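Local coordinates for protein thiosulfate sulfurtransferase TUM1 (Saccharomyces cerevisiae, PDB 3UTN) that transfers persulfide sulfur from NFS1 to UBA4 in the pathway that 2-thiolates the wobble uridine of tRNAs, at residues A[198-201]-A[202-206]; A[184-188]-A[189-193]; A[131-134]-A[135-139]; A[94-98]-A[99-103]; A[70-73]-A[74-78]. All blocks are in the same frame, centred on the assembly; numbering follows the deposited sequence.

Interaction 1. Residues A[198-201]-A[202-206]; sequences GELA and KKFNA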
# COMPACT_ATOMS: atom_id res chain seq x y z
N GLY A 198 11.53 7.13 -22.96
CA GLY A 198 10.64 8.30 -22.95
C GLY A 198 9.21 7.89 -23.20
O GLY A 198 8.40 8.68 -23.70
N GLU A 199 8.91 6.65 -22.85
CA GLU A 199 7.61 6.05 -23.11
C GLU A 199 6.80 5.90 -21.83
O GLU A 199 5.66 5.44 -21.88
CB GLU A 199 7.78 4.67 -23.74
CG GLU A 199 8.27 4.67 -25.17
CD GLU A 199 8.73 3.30 -25.61
OE1 GLU A 199 8.40 2.31 -24.92
OE2 GLU A 199 9.42 3.20 -26.65
N LEU A 200 7.39 6.27 -20.70
CA LEU A 200 6.70 6.10 -19.43
C LEU A 200 5.36 6.82 -19.44
O LEU A 200 4.33 6.18 -19.28
CB LEU A 200 7.56 6.57 -18.24
CG LEU A 200 6.84 6.42 -16.90
CD1 LEU A 200 6.47 4.98 -16.60
CD2 LEU A 200 7.68 6.99 -15.77
N ALA A 201 5.38 8.13 -19.67
CA ALA A 201 4.14 8.91 -19.71
C ALA A 201 3.28 8.50 -20.90
O ALA A 201 2.05 8.54 -20.82
CB ALA A 201 4.44 10.40 -19.75
N LYS A 202 3.92 8.11 -22.00
CA LYS A 202 3.23 7.69 -23.22
C LYS A 202 2.44 6.41 -22.98
O LYS A 202 1.27 6.33 -23.35
CB LYS A 202 4.23 7.45 -24.36
CG LYS A 202 4.71 8.71 -25.06
CD LYS A 202 5.70 8.36 -26.17
CE LYS A 202 6.32 9.60 -26.80
NZ LYS A 202 7.33 10.24 -25.90
N LYS A 203 3.08 5.42 -22.37
CA LYS A 203 2.47 4.12 -22.19
C LYS A 203 1.71 4.01 -20.88
O LYS A 203 0.85 3.15 -20.74
CB LYS A 203 3.52 3.00 -22.28
CG LYS A 203 4.29 2.94 -23.60
CD LYS A 203 4.30 1.53 -24.18
CE LYS A 203 5.16 0.56 -23.39
NZ LYS A 203 6.61 0.68 -23.74
N PHE A 204 2.03 4.87 -19.92
CA PHE A 204 1.46 4.75 -18.59
C PHE A 204 1.05 6.06 -17.98
O PHE A 204 1.63 7.11 -18.25
CB PHE A 204 2.44 4.07 -17.62
CG PHE A 204 2.79 2.67 -18.00
CD1 PHE A 204 3.87 2.41 -18.82
CD2 PHE A 204 2.03 1.61 -17.55
CE1 PHE A 204 4.19 1.12 -19.19
CE2 PHE A 204 2.34 0.31 -17.90
CZ PHE A 204 3.42 0.06 -18.72
N ASN A 205 0.02 5.98 -17.15
CA ASN A 205 -0.18 6.97 -16.13
C ASN A 205 0.79 6.57 -15.06
O ASN A 205 0.71 5.48 -14.50
CB ASN A 205 -1.60 6.89 -15.61
CG ASN A 205 -2.62 6.93 -16.72
OD1 ASN A 205 -2.67 7.89 -17.47
ND2 ASN A 205 -3.40 5.86 -16.84
N ALA A 206 1.77 7.41 -14.81
CA ALA A 206 2.76 7.06 -13.82
C ALA A 206 2.63 8.07 -12.71
O ALA A 206 2.90 9.25 -12.89
CB ALA A 206 4.15 7.04 -14.43
O HOH W 1 6.33 9.08 -22.29

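Interaction 2. Residues A[184-188]-A[189-193]; sequences EIVDY and EEMFQ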
# COMPACT_ATOMS: atom_id res chain seq x y z
N GLU A 184 1.59 -6.69 -10.99
CA GLU A 184 1.35 -5.71 -9.94
C GLU A 184 2.52 -4.81 -9.65
O GLU A 184 2.36 -3.71 -9.14
CB GLU A 184 0.95 -6.43 -8.66
CG GLU A 184 -0.44 -7.02 -8.75
CD GLU A 184 -1.50 -5.94 -8.70
OE1 GLU A 184 -2.50 -6.07 -9.43
OE2 GLU A 184 -1.32 -4.97 -7.95
N ILE A 185 3.71 -5.31 -9.96
CA ILE A 185 4.93 -4.63 -9.59
C ILE A 185 5.71 -4.33 -10.85
O ILE A 185 6.03 -5.23 -11.62
CB ILE A 185 5.78 -5.48 -8.63
CG1 ILE A 185 5.00 -5.74 -7.34
CG2 ILE A 185 7.12 -4.81 -8.36
CD1 ILE A 185 5.65 -6.71 -6.40
N VAL A 186 5.99 -3.05 -11.05
CA VAL A 186 6.90 -2.65 -12.10
C VAL A 186 8.27 -2.73 -11.49
O VAL A 186 8.52 -2.19 -10.41
CB VAL A 186 6.66 -1.22 -12.58
CG1 VAL A 186 7.34 -1.01 -13.91
CG2 VAL A 186 5.17 -0.94 -12.70
N ASP A 187 9.16 -3.45 -12.16
CA ASP A 187 10.53 -3.53 -11.73
C ASP A 187 11.27 -2.33 -12.29
O ASP A 187 10.80 -1.68 -13.22
CB ASP A 187 11.17 -4.84 -12.20
CG ASP A 187 10.61 -6.05 -11.48
OD1 ASP A 187 9.97 -5.88 -10.41
OD2 ASP A 187 10.82 -7.17 -11.97
N TYR A 188 12.43 -2.05 -11.70
CA TYR A 188 13.24 -0.94 -12.12
C TYR A 188 13.56 -1.02 -13.61
O TYR A 188 13.49 -0.02 -14.31
CB TYR A 188 14.55 -0.90 -11.35
CG TYR A 188 15.46 0.16 -11.87
CD1 TYR A 188 15.23 1.50 -11.57
CD2 TYR A 188 16.54 -0.17 -12.69
CE1 TYR A 188 16.06 2.48 -12.06
CE2 TYR A 188 17.38 0.81 -13.18
CZ TYR A 188 17.14 2.13 -12.85
OH TYR A 188 17.96 3.12 -13.33
N GLU A 189 13.93 -2.21 -14.06
CA GLU A 189 14.30 -2.45 -15.45
C GLU A 189 13.23 -1.85 -16.37
O GLU A 189 13.54 -1.03 -17.23
CB GLU A 189 14.47 -3.96 -15.72
CG GLU A 189 14.89 -4.30 -17.15
CD GLU A 189 15.30 -5.76 -17.32
OE1 GLU A 189 14.62 -6.65 -16.76
OE2 GLU A 189 16.29 -6.01 -18.04
N GLU A 190 11.98 -2.23 -16.14
CA GLU A 190 10.89 -1.72 -16.94
C GLU A 190 10.72 -0.22 -16.74
O GLU A 190 10.58 0.51 -17.70
CB GLU A 190 9.59 -2.43 -16.61
CG GLU A 190 8.48 -2.07 -17.56
CD GLU A 190 7.15 -2.65 -17.14
OE1 GLU A 190 7.14 -3.50 -16.23
OE2 GLU A 190 6.12 -2.24 -17.71
N MET A 191 10.73 0.21 -15.48
CA MET A 191 10.62 1.63 -15.17
C MET A 191 11.68 2.42 -15.91
O MET A 191 11.38 3.39 -16.59
CB MET A 191 10.78 1.87 -13.67
CG MET A 191 9.49 1.66 -12.91
SD MET A 191 8.14 2.62 -13.62
CE MET A 191 8.55 4.29 -13.13
N PHE A 192 12.92 1.97 -15.77
CA PHE A 192 14.01 2.65 -16.41
C PHE A 192 13.88 2.64 -17.92
O PHE A 192 14.02 3.67 -18.54
CB PHE A 192 15.36 2.08 -15.99
CG PHE A 192 16.50 2.87 -16.51
CD1 PHE A 192 16.72 4.16 -16.04
CD2 PHE A 192 17.32 2.37 -17.51
CE1 PHE A 192 17.77 4.91 -16.53
CE2 PHE A 192 18.37 3.12 -18.01
CZ PHE A 192 18.59 4.40 -17.52
N GLN A 193 13.58 1.48 -18.49
CA GLN A 193 13.39 1.38 -19.94
C GLN A 193 12.29 2.33 -20.39
O GLN A 193 12.46 3.06 -21.35
CB GLN A 193 13.09 -0.05 -20.39
CG GLN A 193 12.87 -0.21 -21.89
CD GLN A 193 13.94 0.47 -22.76
OE1 GLN A 193 15.07 0.70 -22.33
NE2 GLN A 193 13.57 0.79 -24.00
O HOH W 2 8.46 -4.63 -14.34

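Interaction 3. Residues A[131-134]-A[135-139]; sequences AWTL and GVMGH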
# COMPACT_ATOMS: atom_id res chain seq x y z
N ALA A 131 -2.31 -5.03 2.35
CA ALA A 131 -3.42 -5.70 1.67
C ALA A 131 -2.95 -6.11 0.29
O ALA A 131 -3.17 -7.23 -0.16
CB ALA A 131 -4.62 -4.78 1.57
N TRP A 132 -2.28 -5.18 -0.36
CA TRP A 132 -1.77 -5.41 -1.68
C TRP A 132 -0.75 -6.50 -1.69
O TRP A 132 -0.81 -7.38 -2.53
CB TRP A 132 -1.21 -4.12 -2.19
CG TRP A 132 -0.46 -4.22 -3.45
CD1 TRP A 132 -0.96 -4.33 -4.74
CD2 TRP A 132 0.98 -4.19 -3.60
NE1 TRP A 132 0.05 -4.38 -5.65
CE2 TRP A 132 1.25 -4.30 -5.03
CE3 TRP A 132 2.04 -4.10 -2.72
CZ2 TRP A 132 2.52 -4.31 -5.53
CZ3 TRP A 132 3.33 -4.11 -3.24
CH2 TRP A 132 3.56 -4.22 -4.61
N THR A 133 0.17 -6.48 -0.74
CA THR A 133 1.17 -7.53 -0.61
C THR A 133 0.51 -8.90 -0.45
O THR A 133 0.87 -9.85 -1.14
CB THR A 133 2.10 -7.26 0.58
OG1 THR A 133 2.75 -6.01 0.37
CG2 THR A 133 3.15 -8.37 0.72
N LEU A 134 -0.44 -8.97 0.47
CA LEU A 134 -1.22 -10.18 0.66
C LEU A 134 -1.86 -10.61 -0.63
O LEU A 134 -1.75 -11.76 -1.04
CB LEU A 134 -2.29 -9.96 1.72
CG LEU A 134 -1.72 -9.68 3.11
CD1 LEU A 134 -2.84 -9.23 4.02
CD2 LEU A 134 -1.02 -10.91 3.66
N GLY A 135 -2.53 -9.67 -1.28
CA GLY A 135 -3.17 -9.91 -2.57
C GLY A 135 -2.17 -10.31 -3.62
O GLY A 135 -2.38 -11.29 -4.33
N VAL A 136 -1.07 -9.57 -3.73
CA VAL A 136 -0.06 -9.87 -4.74
C VAL A 136 0.48 -11.26 -4.51
O VAL A 136 0.69 -12.01 -5.45
CB VAL A 136 1.08 -8.85 -4.75
CG1 VAL A 136 2.22 -9.32 -5.65
CG2 VAL A 136 0.57 -7.51 -5.24
N MET A 137 0.65 -11.61 -3.25
CA MET A 137 1.13 -12.92 -2.89
C MET A 137 0.04 -13.97 -2.99
O MET A 137 0.20 -15.09 -2.51
CB MET A 137 1.73 -12.90 -1.50
CG MET A 137 3.10 -12.25 -1.45
SD MET A 137 4.18 -12.86 -2.75
CE MET A 137 4.38 -14.58 -2.29
N GLY A 138 -1.06 -13.61 -3.63
CA GLY A 138 -2.08 -14.56 -4.03
C GLY A 138 -2.97 -14.99 -2.90
O GLY A 138 -3.65 -16.01 -3.00
N HIS A 139 -2.98 -14.24 -1.81
CA HIS A 139 -3.89 -14.60 -0.75
C HIS A 139 -5.28 -14.41 -1.26
O HIS A 139 -5.61 -13.33 -1.76
CB HIS A 139 -3.66 -13.84 0.53
CG HIS A 139 -4.41 -14.43 1.68
ND1 HIS A 139 -3.92 -15.44 2.39
CD2 HIS A 139 -5.68 -14.17 2.17
CE1 HIS A 139 -4.81 -15.79 3.33
NE2 HIS A 139 -5.88 -15.01 3.19

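Interaction 4. Residues A[94-98]-A[99-103]; sequences MFPTK and KVFDD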
# COMPACT_ATOMS: atom_id res chain seq x y z
N MET A 94 10.75 -3.14 -0.04
CA MET A 94 10.70 -3.91 -1.26
C MET A 94 9.86 -5.13 -1.00
O MET A 94 9.92 -5.73 0.06
CB MET A 94 12.09 -4.29 -1.74
CG MET A 94 12.86 -3.09 -2.25
SD MET A 94 11.88 -2.09 -3.38
CE MET A 94 11.81 -3.19 -4.79
N PHE A 95 9.06 -5.47 -2.00
CA PHE A 95 8.13 -6.56 -1.88
C PHE A 95 8.83 -7.79 -1.36
O PHE A 95 9.94 -8.11 -1.80
CB PHE A 95 7.51 -6.86 -3.23
CG PHE A 95 6.23 -7.58 -3.13
CD1 PHE A 95 5.07 -6.90 -2.81
CD2 PHE A 95 6.18 -8.96 -3.29
CE1 PHE A 95 3.87 -7.57 -2.69
CE2 PHE A 95 4.98 -9.63 -3.17
CZ PHE A 95 3.83 -8.94 -2.86
N PRO A 96 8.20 -8.49 -0.39
CA PRO A 96 8.89 -9.64 0.16
C PRO A 96 9.04 -10.74 -0.87
O PRO A 96 8.27 -10.82 -1.83
CB PRO A 96 7.97 -10.10 1.29
CG PRO A 96 6.63 -9.58 0.92
CD PRO A 96 6.91 -8.26 0.27
N THR A 97 10.05 -11.57 -0.67
CA THR A 97 10.17 -12.80 -1.41
C THR A 97 9.02 -13.71 -0.99
O THR A 97 8.47 -13.57 0.12
CB THR A 97 11.49 -13.52 -1.11
OG1 THR A 97 11.52 -13.88 0.28
CG2 THR A 97 12.68 -12.61 -1.41
N LYS A 98 8.66 -14.62 -1.88
CA LYS A 98 7.68 -15.65 -1.59
C LYS A 98 7.93 -16.28 -0.23
O LYS A 98 7.01 -16.43 0.57
CB LYS A 98 7.72 -16.71 -2.68
CG LYS A 98 6.58 -17.71 -2.65
CD LYS A 98 6.96 -18.95 -3.45
CE LYS A 98 5.79 -19.91 -3.54
NZ LYS A 98 5.26 -20.26 -2.20
N LYS A 99 9.20 -16.62 0.04
CA LYS A 99 9.57 -17.29 1.28
C LYS A 99 9.36 -16.41 2.51
O LYS A 99 8.71 -16.83 3.46
CB LYS A 99 11.02 -17.81 1.22
CG LYS A 99 11.60 -18.15 2.58
CD LYS A 99 12.70 -19.20 2.50
CE LYS A 99 12.18 -20.57 2.90
NZ LYS A 99 11.84 -20.63 4.35
N VAL A 100 9.91 -15.20 2.48
CA VAL A 100 9.69 -14.25 3.57
C VAL A 100 8.19 -14.07 3.79
O VAL A 100 7.72 -14.13 4.91
CB VAL A 100 10.40 -12.90 3.32
CG1 VAL A 100 9.84 -11.80 4.21
CG2 VAL A 100 11.90 -13.06 3.54
N PHE A 101 7.45 -13.91 2.70
CA PHE A 101 6.02 -13.75 2.82
C PHE A 101 5.35 -14.97 3.45
O PHE A 101 4.63 -14.84 4.43
CB PHE A 101 5.37 -13.47 1.49
CG PHE A 101 3.89 -13.30 1.60
CD1 PHE A 101 3.35 -12.10 2.04
CD2 PHE A 101 3.04 -14.37 1.31
CE1 PHE A 101 1.99 -11.94 2.15
CE2 PHE A 101 1.67 -14.21 1.43
CZ PHE A 101 1.14 -13.00 1.86
N ASP A 102 5.60 -16.15 2.87
CA ASP A 102 5.01 -17.38 3.37
C ASP A 102 5.39 -17.63 4.81
O ASP A 102 4.54 -17.99 5.62
CB ASP A 102 5.43 -18.56 2.51
CG ASP A 102 4.81 -18.52 1.14
OD1 ASP A 102 3.90 -17.68 0.93
OD2 ASP A 102 5.22 -19.31 0.27
N ASP A 103 6.66 -17.42 5.12
CA ASP A 103 7.16 -17.60 6.48
C ASP A 103 6.46 -16.65 7.41
O ASP A 103 6.03 -17.04 8.49
CB ASP A 103 8.67 -17.40 6.54
CG ASP A 103 9.42 -18.55 5.90
OD1 ASP A 103 8.77 -19.55 5.57
OD2 ASP A 103 10.65 -18.44 5.71

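Interaction 5. Residues A[70-73]-A[74-78]; sequences KPRI and PNSIF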
# COMPACT_ATOMS: atom_id res chain seq x y z
N LYS A 70 -2.35 -1.33 21.84
CA LYS A 70 -3.45 -0.47 21.47
C LYS A 70 -4.55 -1.31 20.85
O LYS A 70 -4.27 -2.37 20.28
CB LYS A 70 -2.99 0.64 20.54
CG LYS A 70 -2.17 1.70 21.25
CD LYS A 70 -1.75 2.80 20.30
CE LYS A 70 -0.99 3.90 21.03
NZ LYS A 70 0.25 3.36 21.65
N PRO A 71 -5.80 -0.84 20.97
CA PRO A 71 -6.88 -1.69 20.54
C PRO A 71 -6.70 -2.12 19.10
O PRO A 71 -6.26 -1.35 18.25
CB PRO A 71 -8.11 -0.79 20.69
CG PRO A 71 -7.73 0.15 21.79
CD PRO A 71 -6.28 0.44 21.50
N ARG A 72 -6.99 -3.38 18.84
CA ARG A 72 -6.90 -3.88 17.50
C ARG A 72 -8.26 -4.41 17.16
O ARG A 72 -9.11 -4.57 18.03
CB ARG A 72 -5.85 -4.99 17.40
CG ARG A 72 -6.22 -6.28 18.12
CD ARG A 72 -4.98 -7.10 18.45
NE ARG A 72 -4.10 -6.33 19.30
CZ ARG A 72 -4.26 -6.20 20.61
NH1 ARG A 72 -5.25 -6.83 21.24
NH2 ARG A 72 -3.42 -5.46 21.30
N ILE A 73 -8.49 -4.66 15.89
CA ILE A 73 -9.67 -5.39 15.51
C ILE A 73 -9.46 -6.78 16.09
O ILE A 73 -8.37 -7.33 15.98
CB ILE A 73 -9.80 -5.46 13.99
CG1 ILE A 73 -9.81 -4.05 13.40
CG2 ILE A 73 -11.06 -6.23 13.63
CD1 ILE A 73 -10.10 -4.00 11.92
N PRO A 74 -10.49 -7.33 16.76
CA PRO A 74 -10.35 -8.64 17.37
C PRO A 74 -9.69 -9.63 16.41
O PRO A 74 -9.92 -9.57 15.21
CB PRO A 74 -11.80 -9.04 17.62
CG PRO A 74 -12.47 -7.74 17.93
CD PRO A 74 -11.83 -6.75 17.00
N ASN A 75 -8.86 -10.51 16.96
CA ASN A 75 -8.27 -11.61 16.20
C ASN A 75 -7.25 -11.14 15.19
O ASN A 75 -6.88 -11.88 14.28
CB ASN A 75 -9.37 -12.42 15.51
CG ASN A 75 -10.52 -12.75 16.44
OD1 ASN A 75 -10.30 -13.09 17.60
ND2 ASN A 75 -11.74 -12.63 15.94
N SER A 76 -6.82 -9.90 15.35
CA SER A 76 -5.83 -9.31 14.46
C SER A 76 -4.52 -10.03 14.55
O SER A 76 -4.13 -10.50 15.61
CB SER A 76 -5.58 -7.85 14.80
OG SER A 76 -6.64 -7.04 14.35
N ILE A 77 -3.84 -10.11 13.43
CA ILE A 77 -2.44 -10.42 13.45
C ILE A 77 -1.81 -9.10 13.13
O ILE A 77 -2.45 -8.17 12.61
CB ILE A 77 -2.04 -11.46 12.40
CG1 ILE A 77 -2.39 -10.96 10.99
CG2 ILE A 77 -2.69 -12.79 12.72
CD1 ILE A 77 -1.88 -11.84 9.89
N PHE A 78 -0.54 -9.00 13.47
CA PHE A 78 0.21 -7.86 13.08
C PHE A 78 0.99 -8.25 11.86
O PHE A 78 1.66 -9.28 11.85
CB PHE A 78 1.14 -7.44 14.20
CG PHE A 78 2.06 -6.35 13.81
CD1 PHE A 78 1.57 -5.06 13.60
CD2 PHE A 78 3.41 -6.60 13.63
CE1 PHE A 78 2.43 -4.04 13.22
CE2 PHE A 78 4.27 -5.58 13.27
CZ PHE A 78 3.77 -4.30 13.06

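Interaction 1. Residues A[198-201]-A[202-206]
Glu-199 and Lys-203 both set CG opposite their own carbonyl carbon (chi1 -72° and -59°), and this lays the two side chains side by side, pointing the same way. The Glu-199 chain runs out extended, while the Lys-203 chain bends at three torsions. Lys-203 NZ meets Glu-199 OE1 nearly along the C-O axis at 2.7 Å, a salt bridge between residues i and i+4. Were Glu-199 replaced by alanine, the Lys-203 ammonium would probably lose this mate and its bent chain would be free to turn. The backbone repeats the step, with Lys-203 N bonded to Glu-199 O at 2.6 Å and Phe-204 N to Leu-200 O at 2.7 Å. Lys-202 bends at its last torsion to bring NZ to Gly-198 O at 2.9 Å. Water 1 also gives a hydrogen to Gly-198 O and accepts one from Lys-202 N. On the buried side Leu-200 sets CG and both methyls against Ala-206 CB, with CG at 3.7 Å. Leu-200 also packs on Ile-279 of strand 278-281. Gly-198, at positive phi, closes the preceding helix in a Schellman motif. The whole is a short helical turn, 200-203, leading into strand 205-208 of the parallel sheet of the catalytic rhodanese domain.

Interaction 2. Residues A[184-188]-A[189-193]
The start of helix 188-196, with Asp-187 at the N-cap position, holds this contact just after the short, weakly bonded strand 185-186. The Asp-187 side chain makes no capping bond. Asp-187 O takes the first helix bond, from Met-191 N at 2.9 Å. Phe-192 N follows onto Tyr-188 O. Tyr-188 and Phe-192 both hold CG anti to the backbone N (chi1 174° and -173°), which aligns their side chains in the same direction. The ring planes differ by 18° but are slid so far that they barely overlap, with centroids 5.4 Å apart. One face of the tyrosine ring is covered, toward its rim, by Phe-192 CB, a CH-pi contact 3.9 Å from the ring centroid. The Tyr-188 hydroxyl is bonded to Ser-317 OG. A serine in its place would probably uncover Phe-192 CB and leave the Ser-317 hydroxyl without this partner. Val-186 CG1 lies 3.6 Å from Met-191 CG, the two side chains crossing at about a right angle. Water 2 joins Asp-187 N to Glu-190 OE1, and Glu-190 OE2 is salt-bridged to Arg-304. Helix 309-317 packs on Tyr-188, Met-191 and Phe-192. Strand 303-306 lies against Val-186, Tyr-188 and Met-191, and its Leu-305 pairs with Val-186 through the backbone.

Interaction 3. Residues A[131-134]-A[135-139]
Trp-132 and Val-136 lie side by side one helical turn apart, pointing the same way, and a single methyl makes the contact. Val-136 CG2 sits over one face of the indole, 3.3 Å from the centroid of the five-membered ring and 18° off its normal. This is a close CH-pi contact. With Val-136 CG1 anti to the backbone N (chi1 170°), CG2 is left opposite the carbonyl carbon and over the ring. Trp-132 CG is itself anti to the backbone N, which turns the indole along the helix toward Val-136. Trp-132 NE1 is hydrogen-bonded to Glu-184 OE2, and the ring of Phe-95 meets the indole edge-to-face.

The backbone beneath is regular helix until the last turn. Gly-135 N bonds to Ala-131 O, Val-136 N to Trp-132 O at 2.5 Å, and Met-137 N to Thr-133 O at 2.8 Å. Then the helix closes in a Schellman motif around Gly-138, which has positive phi. His-139 N returns to Leu-134 O at 2.9 Å, and Gly-138 N to Gly-135 O at 2.8 Å. His-139 CB rests on Leu-134 O while its imidazole leads away, with NE2 bonded to Asp-114 O and ND1 to Tyr-174 OH. The chemistry is thus apolar over the indole face, while the buried Trp-132 NE1 and both imidazole nitrogens have polar partners. The Glu-184 carboxylate would probably polarise the indole N-H.

Interaction 4. Residues A[94-98]-A[99-103]
Thr-97 OG1 accepts from Val-100 N at 3.0 Å, the N-cap bond of helix 98-107. The hydroxyl stands between the backbone N and the carbonyl carbon (chi1 63°), and from this position it faces the first turn. An amide of the first helical turn, which has no carbonyl a turn earlier to bond to, is satisfied in this way. The next amide is taken up by the main chain, with Phe-101 N on Thr-97 O at 2.8 Å. Asp-102 N then bonds to Lys-98 O at 2.7 Å.

Two salt bridges of the same spacing run along the helix. The Lys-98 side chain stretches out and bends at its end. Lys-98 NZ meets Asp-102 OD2 head-on at 2.6 Å. The side chains pass obliquely. Both charged groups have a second partner at Ser-176: Lys-98 NZ gives to its O, and Asp-102 OD1 accepts from its N. The buried carboxylate is therefore gripped through both oxygens. Lys-99 bends twice, and Lys-99 NZ takes the syn lone pair of Asp-103 OD2 at 2.8 Å.

Pro-96 supplies the apolar part. Its CB lies 3.9 Å from Val-100 CG1, and its CG 4.1 Å from Phe-101 CB. Phe-101 packs further on Leu-134 of helix 127-136. The arrangement is a threonine N-cap followed by i to i+4 lysine-aspartate pairs, at the start of a helix in the first rhodanese domain.

Interaction 5. Residues A[70-73]-A[74-78]
Residues Ile-73 to Ser-76 form a type II beta turn, whose closing bond from Ser-76 N to Ile-73 O is weak at 3.1 Å. The Ser-76 side chain adds to it. With OG opposite its carbonyl carbon (chi1 -76°), the hydroxyl turns back to Ile-73 O and donates to it. That bond is modelled very short, and serine has a second conformer, so its exact length is doubtful. In this conformer Ser-76 OG is also bonded to the hydroxyl of Tyr-119, which is hydrogen-bonded to Ile-73 N as well. Pro-74 and Asn-75 occupy the turn corners, Asn-75 at positive phi as a type II turn requires. Ile-73 crosses the proline ring at about a right angle, with CG2 tight against Pro-74 CD at 3.5 Å. The turn links helix 63-69 to strand 77-78, an outermost strand of the parallel sheet in the first rhodanese domain. Arg-72 packs on Ser-76, its CG 3.7 Å from Ser-76 CB. The arginine then bends at chi3, and its guanidinium goes to partners beyond the turn: NH1 to Ser-161 O and to Asp-159 in a salt bridge, and NH2 to Phe-67 O. The Phe-67 ring also makes a cation-pi contact with Arg-72.

Interactions 3, 4 and 5 lie in the first rhodanese domain and interaction 1 in the second. Interaction 2 lies between, touching interactions 1, 3 and 4. Its Glu-184 ties it to Trp-132 of interaction 3, and Ile-185 CD1 meets Phe-95 CG of interaction 4 at 3.4 Å. Interactions 3 and 4 pack together through Met-137 and Phe-101. Leu-200 of interaction 1 meets Met-191. The side chain of the persulfide-forming Cys-282 is about 9 Å from that of Trp-132, 11 Å from Met-191 and 12 Å from Ala-206. The Ala-201 side chain is about 3 Å from a sulfate, probably from the crystallisation liquor. Interaction 5 touches none of these; its nearest atoms are about 6 Å from interaction 3.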